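Glycerol-3-phosphate dehydrogenase [NAD(+)] (Dunaliella salina, PDB 6IUY) probably interconverts dihydroxyacetone phosphate and sn-glycerol 3-phosphate with NAD(H), and carries a haloacid dehalogenase-like phosphatase domain fused ahead of the dehydrogenase. Local coordinates at residues N465-G470 against A522-G527; V547-L552 against Q560-V565; L566-V571 against R592-E597. All coordinates share one frame; numbering follows the deposited sequence.

All three interactions lie in the helical C-terminal part of the dehydrogenase, well away from the magnesium-bearing phosphatase-like domain, and follow one another along the chain. Their centres are about 13 Å apart for interactions 1 and 2, about 15 Å for 1 and 3, and about 12 Å for 2 and 3. Helix 564-577 serves both interaction 2 and interaction 3, while Ile466 and Val469 of helix 454-477 pack against it from interaction 1. Ile594 of interaction 3 touches Phe549 and Val565 of interaction 2. Interaction 1 thus lies at the substrate, interaction 2 joins the NAD-binding segment to the packing behind it, and interaction 3 continues that packing outward.

Interaction 1 (N465-G470 against A522-G527); sequences NIVAVG and ASSYGG. With 13P (1,3-dihydroxyacetonephosphate), chain D.
Ala468 meets Ser523 and Ser524 where helices 454-477 and 514-526 pack in the all-helical C-terminal domain of the dehydrogenase, beside the bound 1,3-dihydroxyacetonephosphate. The two short helical segments run roughly parallel, crossing at -32° with their axes 8.4 Å apart. Such a close approach suits the small residues here: the CA atoms of Ala468 and Ser524 are only 4.4 Å from each other. The methyl CB of Ala468 points at the partner helix and rests on backbone, 3.5 Å from the carbonyl O of Ser523. Ser524 comes alongside, its OG lying 3.8 Å from the CA of Ala468. No hydrogen bond crosses the interface; the serine hydroxyls turn back into their own helix, Ser523 OG bonding to the carbonyl of Asp519 and Ser524 OG to that of Leu520. This satisfies both buried hydroxyls and leaves the contact to van der Waals packing.

At the ligand end of the interface Asn465 turns to the substrate. Its CB packs against the CA of Gly564, at the start of helix 564-577. CG stands anti to the carbonyl carbon (chi1 -81°), which brings the amide back towards the pocket although CB heads away from helix 514-526, and CG of Asn465 lies 4.0 Å from C3 of the ligand. At the tip, OD1 passes 3.6 Å from O1P of the phosphate, a contact and not a hydrogen bond, while ND2 comes 3.5 Å from C3 of the ligand and also packs on Gln563. Lys464, Lys380 and the backbone N atoms of Arg528 and Asn529 hydrogen-bond the ligand. Gly527, in the N-cap position of helix 528-541, borders the phosphate with bare backbone: its CA lies 3.5 Å from O2P.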
loop_
_atom_site.group_PDB
_atom_site.type_symbol
_atom_site.label_atom_id
_atom_site.label_comp_id
_atom_site.label_asym_id
_atom_site.label_seq_id
_atom_site.Cartn_x
_atom_site.Cartn_y
_atom_site.Cartn_z
ATOM N N ASN A 465 -2.807 -9.163 -13.033
ATOM C CA ASN A 465 -3.678 -9.625 -14.114
ATOM C C ASN A 465 -4.323 -10.936 -13.750
ATOM O O ASN A 465 -5.374 -11.269 -14.270
ATOM C CB ASN A 465 -2.915 -9.793 -15.446
ATOM C CG ASN A 465 -2.726 -8.482 -16.177
ATOM O OD1 ASN A 465 -3.571 -7.593 -16.099
ATOM N ND2 ASN A 465 -1.603 -8.348 -16.882
ATOM N N ILE A 466 -3.686 -11.709 -12.882
ATOM C CA ILE A 466 -4.370 -12.887 -12.343
ATOM C C ILE A 466 -5.587 -12.437 -11.517
ATOM O O ILE A 466 -6.693 -12.921 -11.726
ATOM C CB ILE A 466 -3.469 -13.747 -11.423
ATOM C CG1 ILE A 466 -2.246 -14.283 -12.165
ATOM C CG2 ILE A 466 -4.292 -14.900 -10.789
ATOM C CD1 ILE A 466 -1.307 -15.092 -11.252
ATOM N N VAL A 467 -5.375 -11.511 -10.574
ATOM C CA VAL A 467 -6.475 -11.009 -9.731
ATOM C C VAL A 467 -7.581 -10.395 -10.580
ATOM O O VAL A 467 -8.753 -10.503 -10.233
ATOM C CB VAL A 467 -5.996 -9.934 -8.691
ATOM C CG1 VAL A 467 -7.136 -9.525 -7.787
ATOM C CG2 VAL A 467 -4.840 -10.459 -7.857
ATOM N N ALA A 468 -7.224 -9.750 -11.696
ATOM C CA ALA A 468 -8.239 -9.125 -12.549
ATOM C C ALA A 468 -9.115 -10.187 -13.215
ATOM O O ALA A 468 -10.302 -9.937 -13.473
ATOM C CB ALA A 468 -7.599 -8.217 -13.613
ATOM N N VAL A 469 -8.546 -11.361 -13.500
ATOM C CA VAL A 469 -9.354 -12.487 -13.987
ATOM C C VAL A 469 -10.334 -12.902 -12.895
ATOM O O VAL A 469 -11.535 -13.036 -13.141
ATOM C CB VAL A 469 -8.479 -13.695 -14.419
ATOM C CG1 VAL A 469 -9.341 -14.952 -14.681
ATOM C CG2 VAL A 469 -7.712 -13.341 -15.697
ATOM N N GLY A 470 -9.826 -13.071 -11.678
ATOM C CA GLY A 470 -10.687 -13.420 -10.564
ATOM C C GLY A 470 -11.775 -12.387 -10.367
ATOM O O GLY A 470 -12.922 -12.736 -10.161
ATOM N N ALA A 522 -7.711 -0.470 -11.248
ATOM C CA ALA A 522 -8.044 -0.099 -12.626
ATOM C C ALA A 522 -8.242 -1.325 -13.483
ATOM O O ALA A 522 -9.178 -1.380 -14.276
ATOM C CB ALA A 522 -6.957 0.802 -13.231
ATOM N N SER A 523 -7.378 -2.319 -13.330
ATOM C CA SER A 523 -7.490 -3.521 -14.158
ATOM C C SER A 523 -8.621 -4.435 -13.735
ATOM O O SER A 523 -9.155 -5.204 -14.558
ATOM C CB SER A 523 -6.172 -4.289 -14.145
ATOM O OG SER A 523 -5.137 -3.399 -14.528
ATOM N N SER A 524 -8.982 -4.370 -12.455
ATOM C CA SER A 524 -10.072 -5.183 -11.925
ATOM C C SER A 524 -11.404 -4.532 -12.233
ATOM O O SER A 524 -12.420 -5.203 -12.291
ATOM C CB SER A 524 -9.903 -5.401 -10.415
ATOM O OG SER A 524 -8.726 -6.152 -10.177
ATOM N N TYR A 525 -11.402 -3.223 -12.476
ATOM C CA TYR A 525 -12.651 -2.564 -12.809
ATOM C C TYR A 525 -12.737 -2.120 -14.282
ATOM O O TYR A 525 -13.830 -1.908 -14.788
ATOM C CB TYR A 525 -12.895 -1.363 -11.868
ATOM C CG TYR A 525 -13.352 -1.797 -10.477
ATOM C CD1 TYR A 525 -12.437 -2.256 -9.530
ATOM C CD2 TYR A 525 -14.707 -1.786 -10.127
ATOM C CE1 TYR A 525 -12.860 -2.668 -8.260
ATOM C CE2 TYR A 525 -15.128 -2.195 -8.872
ATOM C CZ TYR A 525 -14.204 -2.626 -7.949
ATOM O OH TYR A 525 -14.634 -3.032 -6.712
ATOM N N GLY A 526 -11.617 -1.999 -14.983
ATOM C CA GLY A 526 -11.688 -1.466 -16.333
ATOM C C GLY A 526 -10.813 -2.128 -17.382
ATOM O O GLY A 526 -10.620 -1.563 -18.442
ATOM N N GLY A 527 -10.274 -3.311 -17.106
ATOM C CA GLY A 527 -9.290 -3.883 -18.018
ATOM C C GLY A 527 -9.835 -4.993 -18.893
ATOM O O GLY A 527 -11.012 -5.371 -18.796
HETATM P P 13P D . -5.744 -5.632 -19.116
HETATM O O1P 13P D . -5.151 -4.963 -17.899
HETATM O O2P 13P D . -6.431 -4.551 -19.899
HETATM O O3P 13P D . -6.718 -6.674 -18.635
HETATM O O1 13P D . -4.709 -6.363 -20.089
HETATM C C1 13P D . -3.358 -6.572 -19.750
HETATM C C2 13P D . -2.848 -5.252 -19.277
HETATM O O2 13P D . -3.306 -4.230 -19.745
HETATM C C3 13P D . -1.783 -5.172 -18.220
HETATM O O3 13P D . -2.093 -4.089 -17.356
#

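Interaction 2 (V547-L552 against Q560-V565); sequences VTFEKL and QKLQGV. With NAD (nicotinamide-adenine-dinucleotide), chain C.
Phe549 presents one face of its ring to Val565, a CH-pi contact between the first turn of helix 549-556 and the start of helix 564-577, in the helical domain that completes the NAD site. Methyl CG2 of Val565 lies 3.6 Å from the centroid of the Phe549 ring, almost over the centre. The methyl gets there because CG2 is anti to the valine's carbonyl carbon, with CG1 anti to the backbone N (chi1 168°). Leu562 approaches the same ring obliquely, its CD2 3.7 Å from CD1 of Phe549. Trp536 of helix 528-541 also stacks on this phenylalanine. Ahead of it, Thr548 N-caps helix 549-556 through OG1, which accepts from the N of Lys551.

Residues beside Leu562 grip the dinucleotide. The side chain of Gln563, bent at chi2 (-78°), turns its amide to the NAD ribose, where OE1 accepts from O3D at 3.0 Å and also bonds His353. Its NE2 donates to Gln354 and to the O of Leu562, above that carbonyl's plane. An alanine in place of Gln563 would probably leave the O3D hydroxyl without this acceptor and His353 without its amide partner. Further back along the segment, the N of Lys561 points almost straight at the adenosine-side phosphate, 2.9 Å from NAD O2A with an N-H...O angle of 176°.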
loop_
_atom_site.group_PDB
_atom_site.type_symbol
_atom_site.label_atom_id
_atom_site.label_comp_id
_atom_site.label_asym_id
_atom_site.label_seq_id
_atom_site.Cartn_x
_atom_site.Cartn_y
_atom_site.Cartn_z
ATOM N N VAL A 547 -16.932 -23.027 -23.996
ATOM C CA VAL A 547 -16.283 -21.740 -24.218
ATOM C C VAL A 547 -14.921 -21.670 -23.510
ATOM O O VAL A 547 -14.739 -22.210 -22.413
ATOM C CB VAL A 547 -17.165 -20.570 -23.757
ATOM C CG1 VAL A 547 -17.205 -20.496 -22.240
ATOM C CG2 VAL A 547 -16.649 -19.268 -24.342
ATOM N N THR A 548 -13.949 -21.043 -24.170
ATOM C CA THR A 548 -12.608 -20.935 -23.619
ATOM C C THR A 548 -12.152 -19.488 -23.668
ATOM O O THR A 548 -12.696 -18.692 -24.434
ATOM C CB THR A 548 -11.597 -21.800 -24.400
ATOM O OG1 THR A 548 -11.617 -21.410 -25.775
ATOM C CG2 THR A 548 -11.946 -23.282 -24.306
ATOM N N PHE A 549 -11.135 -19.154 -22.880
ATOM C CA PHE A 549 -10.561 -17.812 -22.934
ATOM C C PHE A 549 -9.920 -17.533 -24.294
ATOM O O PHE A 549 -9.967 -16.407 -24.817
ATOM C CB PHE A 549 -9.544 -17.632 -21.812
ATOM C CG PHE A 549 -10.174 -17.373 -20.465
ATOM C CD1 PHE A 549 -10.534 -16.084 -20.094
ATOM C CD2 PHE A 549 -10.415 -18.418 -19.583
ATOM C CE1 PHE A 549 -11.122 -15.837 -18.870
ATOM C CE2 PHE A 549 -11.002 -18.175 -18.344
ATOM C CZ PHE A 549 -11.353 -16.881 -17.993
ATOM N N GLU A 550 -9.348 -18.565 -24.893
ATOM C CA GLU A 550 -8.736 -18.371 -26.192
ATOM C C GLU A 550 -9.775 -17.976 -27.232
ATOM O O GLU A 550 -9.567 -17.030 -27.991
ATOM C CB GLU A 550 -8.004 -19.627 -26.636
ATOM C CG GLU A 550 -7.167 -19.373 -27.868
ATOM C CD GLU A 550 -6.285 -20.553 -28.229
ATOM O OE1 GLU A 550 -6.507 -21.661 -27.675
ATOM O OE2 GLU A 550 -5.371 -20.361 -29.063
ATOM N N LYS A 551 -10.903 -18.684 -27.268
ATOM C CA LYS A 551 -11.972 -18.325 -28.195
ATOM C C LYS A 551 -12.493 -16.904 -27.969
ATOM O O LYS A 551 -12.684 -16.153 -28.927
ATOM C CB LYS A 551 -13.144 -19.306 -28.086
ATOM C CG LYS A 551 -12.905 -20.699 -28.684
ATOM C CD LYS A 551 -14.127 -21.600 -28.425
ATOM C CE LYS A 551 -13.931 -23.026 -28.916
ATOM N NZ LYS A 551 -15.174 -23.845 -28.718
ATOM N N LEU A 552 -12.735 -16.537 -26.711
ATOM C CA LEU A 552 -13.270 -15.211 -26.389
ATOM C C LEU A 552 -12.284 -14.110 -26.717
ATOM O O LEU A 552 -12.674 -13.007 -27.129
ATOM C CB LEU A 552 -13.664 -15.139 -24.893
ATOM C CG LEU A 552 -14.837 -16.045 -24.511
ATOM C CD1 LEU A 552 -15.056 -16.111 -22.973
ATOM C CD2 LEU A 552 -16.112 -15.582 -25.228
ATOM N N GLN A 560 -5.947 -7.887 -29.944
ATOM C CA GLN A 560 -5.169 -7.651 -28.722
ATOM C C GLN A 560 -5.078 -8.932 -27.908
ATOM O O GLN A 560 -5.851 -9.875 -28.130
ATOM C CB GLN A 560 -5.761 -6.512 -27.889
ATOM C CG GLN A 560 -5.885 -5.187 -28.655
ATOM C CD GLN A 560 -6.533 -4.089 -27.843
ATOM O OE1 GLN A 560 -6.472 -4.079 -26.601
ATOM N NE2 GLN A 560 -7.165 -3.152 -28.534
ATOM N N LYS A 561 -4.116 -8.964 -26.984
ATOM C CA LYS A 561 -3.758 -10.201 -26.293
ATOM C C LYS A 561 -4.144 -10.204 -24.806
ATOM O O LYS A 561 -3.796 -9.295 -24.038
ATOM C CB LYS A 561 -2.244 -10.460 -26.443
ATOM C CG LYS A 561 -1.786 -10.603 -27.909
ATOM C CD LYS A 561 -2.489 -11.782 -28.573
ATOM C CE LYS A 561 -2.146 -11.922 -30.062
ATOM N NZ LYS A 561 -2.884 -13.088 -30.686
ATOM N N LEU A 562 -4.867 -11.247 -24.428
ATOM C CA LEU A 562 -5.252 -11.518 -23.055
ATOM C C LEU A 562 -4.021 -11.987 -22.280
ATOM O O LEU A 562 -3.318 -12.896 -22.732
ATOM C CB LEU A 562 -6.350 -12.592 -23.033
ATOM C CG LEU A 562 -7.052 -12.900 -21.709
ATOM C CD1 LEU A 562 -7.901 -11.705 -21.256
ATOM C CD2 LEU A 562 -7.891 -14.153 -21.853
ATOM N N GLN A 563 -3.745 -11.394 -21.121
ATOM C CA GLN A 563 -2.501 -11.739 -20.435
ATOM C C GLN A 563 -2.693 -12.470 -19.100
ATOM O O GLN A 563 -1.786 -13.174 -18.649
ATOM C CB GLN A 563 -1.670 -10.479 -20.217
ATOM C CG GLN A 563 -1.299 -9.749 -21.489
ATOM C CD GLN A 563 -0.125 -10.410 -22.243
ATOM O OE1 GLN A 563 1.032 -10.008 -22.082
ATOM N NE2 GLN A 563 -0.432 -11.409 -23.073
ATOM N N GLY A 564 -3.864 -12.320 -18.472
ATOM C CA GLY A 564 -4.104 -12.904 -17.146
ATOM C C GLY A 564 -4.180 -14.430 -17.011
ATOM O O GLY A 564 -3.754 -15.023 -16.003
ATOM N N VAL A 565 -4.717 -15.094 -18.018
ATOM C CA VAL A 565 -4.832 -16.546 -17.945
ATOM C C VAL A 565 -3.480 -17.207 -18.201
ATOM O O VAL A 565 -3.118 -18.182 -17.523
ATOM C CB VAL A 565 -5.884 -17.068 -18.934
ATOM C CG1 VAL A 565 -5.784 -18.580 -19.069
ATOM C CG2 VAL A 565 -7.265 -16.643 -18.472
HETATM P PA NAD C . -1.935 -5.858 -27.595
HETATM O O1A NAD C . -2.636 -4.712 -28.200
HETATM O O2A NAD C . -2.690 -6.523 -26.452
HETATM O O5B NAD C . -1.663 -7.018 -28.706
HETATM C C5B NAD C . -1.597 -6.682 -30.100
HETATM C C4B NAD C . -0.166 -6.940 -30.634
HETATM O O4B NAD C . 0.083 -8.221 -30.629
HETATM C C3B NAD C . -0.093 -6.538 -32.110
HETATM O O3B NAD C . 0.553 -5.365 -32.302
HETATM C C2B NAD C . 0.683 -7.687 -32.780
HETATM O O2B NAD C . 1.730 -7.097 -33.670
HETATM C C1B NAD C . 1.181 -8.345 -31.789
HETATM N N9A NAD C . 1.370 -9.682 -32.164
HETATM C C8A NAD C . 0.452 -10.585 -32.580
HETATM N N7A NAD C . 1.108 -11.741 -32.829
HETATM C C5A NAD C . 2.433 -11.552 -32.591
HETATM C C6A NAD C . 3.536 -12.379 -32.703
HETATM N N6A NAD C . 3.540 -13.734 -33.135
HETATM N N1A NAD C . 4.752 -11.924 -32.376
HETATM C C2A NAD C . 4.895 -10.637 -31.948
HETATM N N3A NAD C . 3.822 -9.820 -31.849
HETATM C C4A NAD C . 2.594 -10.283 -32.172
HETATM O O3 NAD C . -0.515 -5.332 -27.063
HETATM P PN NAD C . -0.248 -4.169 -25.993
HETATM O O1N NAD C . -1.536 -3.447 -25.639
HETATM O O2N NAD C . 0.756 -3.170 -26.523
HETATM O O5D NAD C . 0.260 -4.869 -24.673
HETATM C C5D NAD C . 1.537 -5.476 -24.609
HETATM C C4D NAD C . 1.973 -5.464 -23.137
HETATM O O4D NAD C . 1.622 -4.328 -22.563
HETATM C C3D NAD C . 1.229 -6.559 -22.400
HETATM O O3D NAD C . 2.104 -7.248 -21.648
HETATM C C2D NAD C . 0.203 -5.814 -21.500
HETATM O O2D NAD C . -0.085 -6.690 -20.335
HETATM C C1D NAD C . 0.809 -4.698 -21.208
HETATM N N1N NAD C . -0.058 -3.581 -20.889
HETATM C C2N NAD C . -1.196 -3.297 -21.614
HETATM C C3N NAD C . -1.996 -2.209 -21.270
HETATM C C7N NAD C . -3.277 -1.942 -22.090
HETATM O O7N NAD C . -4.134 -1.194 -21.663
HETATM N N7N NAD C . -3.419 -2.584 -23.373
HETATM C C4N NAD C . -1.665 -1.393 -20.209
HETATM C C5N NAD C . -0.509 -1.653 -19.495
HETATM C C6N NAD C . 0.288 -2.742 -19.853
#

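Interaction 3 (L566-V571 against R592-E597); sequences LTSDEV and RIIHGE
Ile594 and His595, at the C-terminal end of helix 585-594, meet Ser568 and Asp569 on one flank of helix 564-577. Arg592 opens the segment on the far side, its CB directed away from that helix and its NH2 hydrogen-bonded to the carbonyls of Ala609 and Met612, which ties the helix to the C-terminal tail. Ile594 reaches across with CD1, which lies 3.6 Å from OG of Ser568 and 3.8 Å from its CB. Ser568 OG stands anti to its own backbone N (chi1 -174°), beside that methyl and bonded to ND2 of Asn591, one turn earlier on the isoleucine's helix. The CG2 branch of Ile594 sits 3.8 Å above the ring plane of the next residue, His595, and covers one face of it.

His595 then donates from NE2 to OD1 of Asp569 at 2.7 Å, with an N-H...O angle of 167°. The oxygen lies close to the ring plane and is met on its syn side, with the donor tilted out of the carboxylate plane; carboxylate and imidazole planes are turned 26° apart. Gly596, with positive phi, closes the helix in a Schellman motif.

Since Asn591 also donates to OD1 of Asp569, this one oxygen takes two bonds from the same helix end. The neighbouring carboxylate would probably favour a protonated imidazole, adding charge attraction to a hydrogen bond near the protein surface.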
loop_
_atom_site.group_PDB
_atom_site.type_symbol
_atom_site.label_atom_id
_atom_site.label_comp_id
_atom_site.label_asym_id
_atom_site.label_seq_id
_atom_site.Cartn_x
_atom_site.Cartn_y
_atom_site.Cartn_z
ATOM N N LEU A 566 -2.722 -16.671 -19.160
ATOM C CA LEU A 566 -1.325 -17.077 -19.341
ATOM C C LEU A 566 -0.544 -16.862 -18.039
ATOM O O LEU A 566 0.243 -17.714 -17.620
ATOM C CB LEU A 566 -0.668 -16.290 -20.482
ATOM C CG LEU A 566 -1.157 -16.584 -21.907
ATOM C CD1 LEU A 566 -0.559 -15.579 -22.886
ATOM C CD2 LEU A 566 -0.799 -17.989 -22.312
ATOM N N THR A 567 -0.766 -15.728 -17.386
ATOM C CA THR A 567 -0.039 -15.456 -16.149
ATOM C C THR A 567 -0.518 -16.400 -15.044
ATOM O O THR A 567 0.270 -16.850 -14.232
ATOM C CB THR A 567 -0.207 -13.990 -15.705
ATOM O OG1 THR A 567 0.082 -13.118 -16.806
ATOM C CG2 THR A 567 0.706 -13.653 -14.523
ATOM N N SER A 568 -1.814 -16.706 -15.018
ATOM C CA SER A 568 -2.341 -17.668 -14.043
ATOM C C SER A 568 -1.616 -19.008 -14.168
ATOM O O SER A 568 -1.185 -19.589 -13.162
ATOM C CB SER A 568 -3.853 -17.877 -14.237
ATOM O OG SER A 568 -4.395 -18.695 -13.213
ATOM N N ASP A 569 -1.492 -19.502 -15.399
ATOM C CA ASP A 569 -0.825 -20.784 -15.639
ATOM C C ASP A 569 0.649 -20.698 -15.283
ATOM O O ASP A 569 1.193 -21.614 -14.678
ATOM C CB ASP A 569 -0.981 -21.245 -17.101
ATOM C CG ASP A 569 -2.422 -21.610 -17.463
ATOM O OD1 ASP A 569 -3.270 -21.760 -16.549
ATOM O OD2 ASP A 569 -2.714 -21.760 -18.671
ATOM N N GLU A 570 1.307 -19.606 -15.639
ATOM C CA GLU A 570 2.733 -19.507 -15.336
ATOM C C GLU A 570 2.977 -19.631 -13.827
ATOM O O GLU A 570 3.803 -20.427 -13.385
ATOM C CB GLU A 570 3.314 -18.197 -15.877
ATOM C CG GLU A 570 3.346 -18.150 -17.412
ATOM C CD GLU A 570 3.057 -16.756 -17.984
ATOM O OE1 GLU A 570 3.152 -15.752 -17.222
ATOM O OE2 GLU A 570 2.732 -16.673 -19.198
ATOM N N VAL A 571 2.238 -18.857 -13.045
ATOM C CA VAL A 571 2.341 -18.907 -11.590
ATOM C C VAL A 571 1.918 -20.265 -11.019
ATOM O O VAL A 571 2.529 -20.766 -10.063
ATOM C CB VAL A 571 1.491 -17.797 -10.944
ATOM C CG1 VAL A 571 1.350 -18.017 -9.422
ATOM C CG2 VAL A 571 2.096 -16.469 -11.245
ATOM N N ARG A 592 -7.750 -23.313 -10.985
ATOM C CA ARG A 592 -8.631 -24.457 -10.957
ATOM C C ARG A 592 -9.990 -24.156 -11.603
ATOM O O ARG A 592 -10.622 -25.053 -12.173
ATOM C CB ARG A 592 -8.799 -24.926 -9.519
ATOM C CG ARG A 592 -7.522 -25.507 -8.937
ATOM C CD ARG A 592 -7.757 -26.958 -8.563
ATOM N NE ARG A 592 -8.345 -27.068 -7.235
ATOM C CZ ARG A 592 -8.981 -28.136 -6.759
ATOM N NH1 ARG A 592 -9.158 -29.222 -7.503
ATOM N NH2 ARG A 592 -9.461 -28.097 -5.521
ATOM N N ILE A 593 -10.431 -22.900 -11.527
ATOM C CA ILE A 593 -11.692 -22.464 -12.164
ATOM C C ILE A 593 -11.533 -22.308 -13.669
ATOM O O ILE A 593 -12.333 -22.823 -14.449
ATOM C CB ILE A 593 -12.197 -21.125 -11.567
ATOM C CG1 ILE A 593 -12.673 -21.345 -10.130
ATOM C CG2 ILE A 593 -13.322 -20.519 -12.427
ATOM C CD1 ILE A 593 -12.995 -20.098 -9.420
ATOM N N ILE A 594 -10.504 -21.569 -14.072
ATOM C CA ILE A 594 -10.126 -21.517 -15.478
ATOM C C ILE A 594 -10.090 -22.906 -16.108
ATOM O O ILE A 594 -10.595 -23.107 -17.207
ATOM C CB ILE A 594 -8.756 -20.888 -15.666
ATOM C CG1 ILE A 594 -8.829 -19.379 -15.407
ATOM C CG2 ILE A 594 -8.225 -21.202 -17.077
ATOM C CD1 ILE A 594 -7.520 -18.809 -14.926
ATOM N N HIS A 595 -9.493 -23.867 -15.414
ATOM C CA HIS A 595 -9.301 -25.180 -16.022
ATOM C C HIS A 595 -10.393 -26.185 -15.670
ATOM O O HIS A 595 -10.323 -27.338 -16.067
ATOM C CB HIS A 595 -7.917 -25.709 -15.660
ATOM C CG HIS A 595 -6.824 -24.955 -16.342
ATOM N ND1 HIS A 595 -6.657 -24.977 -17.712
ATOM C CD2 HIS A 595 -5.881 -24.107 -15.864
ATOM C CE1 HIS A 595 -5.647 -24.195 -18.044
ATOM N NE2 HIS A 595 -5.154 -23.655 -16.940
ATOM N N GLY A 596 -11.416 -25.728 -14.954
ATOM C CA GLY A 596 -12.651 -26.477 -14.831
ATOM C C GLY A 596 -12.664 -27.536 -13.748
ATOM O O GLY A 596 -13.450 -28.476 -13.809
ATOM N N GLU A 597 -11.800 -27.394 -12.749
ATOM C CA GLU A 597 -11.810 -28.339 -11.644
ATOM C C GLU A 597 -12.723 -27.831 -10.539
ATOM O O GLU A 597 -13.288 -28.612 -9.777
ATOM C CB GLU A 597 -10.401 -28.577 -11.092
ATOM C CG GLU A 597 -9.401 -29.092 -12.097
ATOM C CD GLU A 597 -8.046 -29.301 -11.461
ATOM O OE1 GLU A 597 -7.966 -29.198 -10.217
ATOM O OE2 GLU A 597 -7.070 -29.562 -12.194
#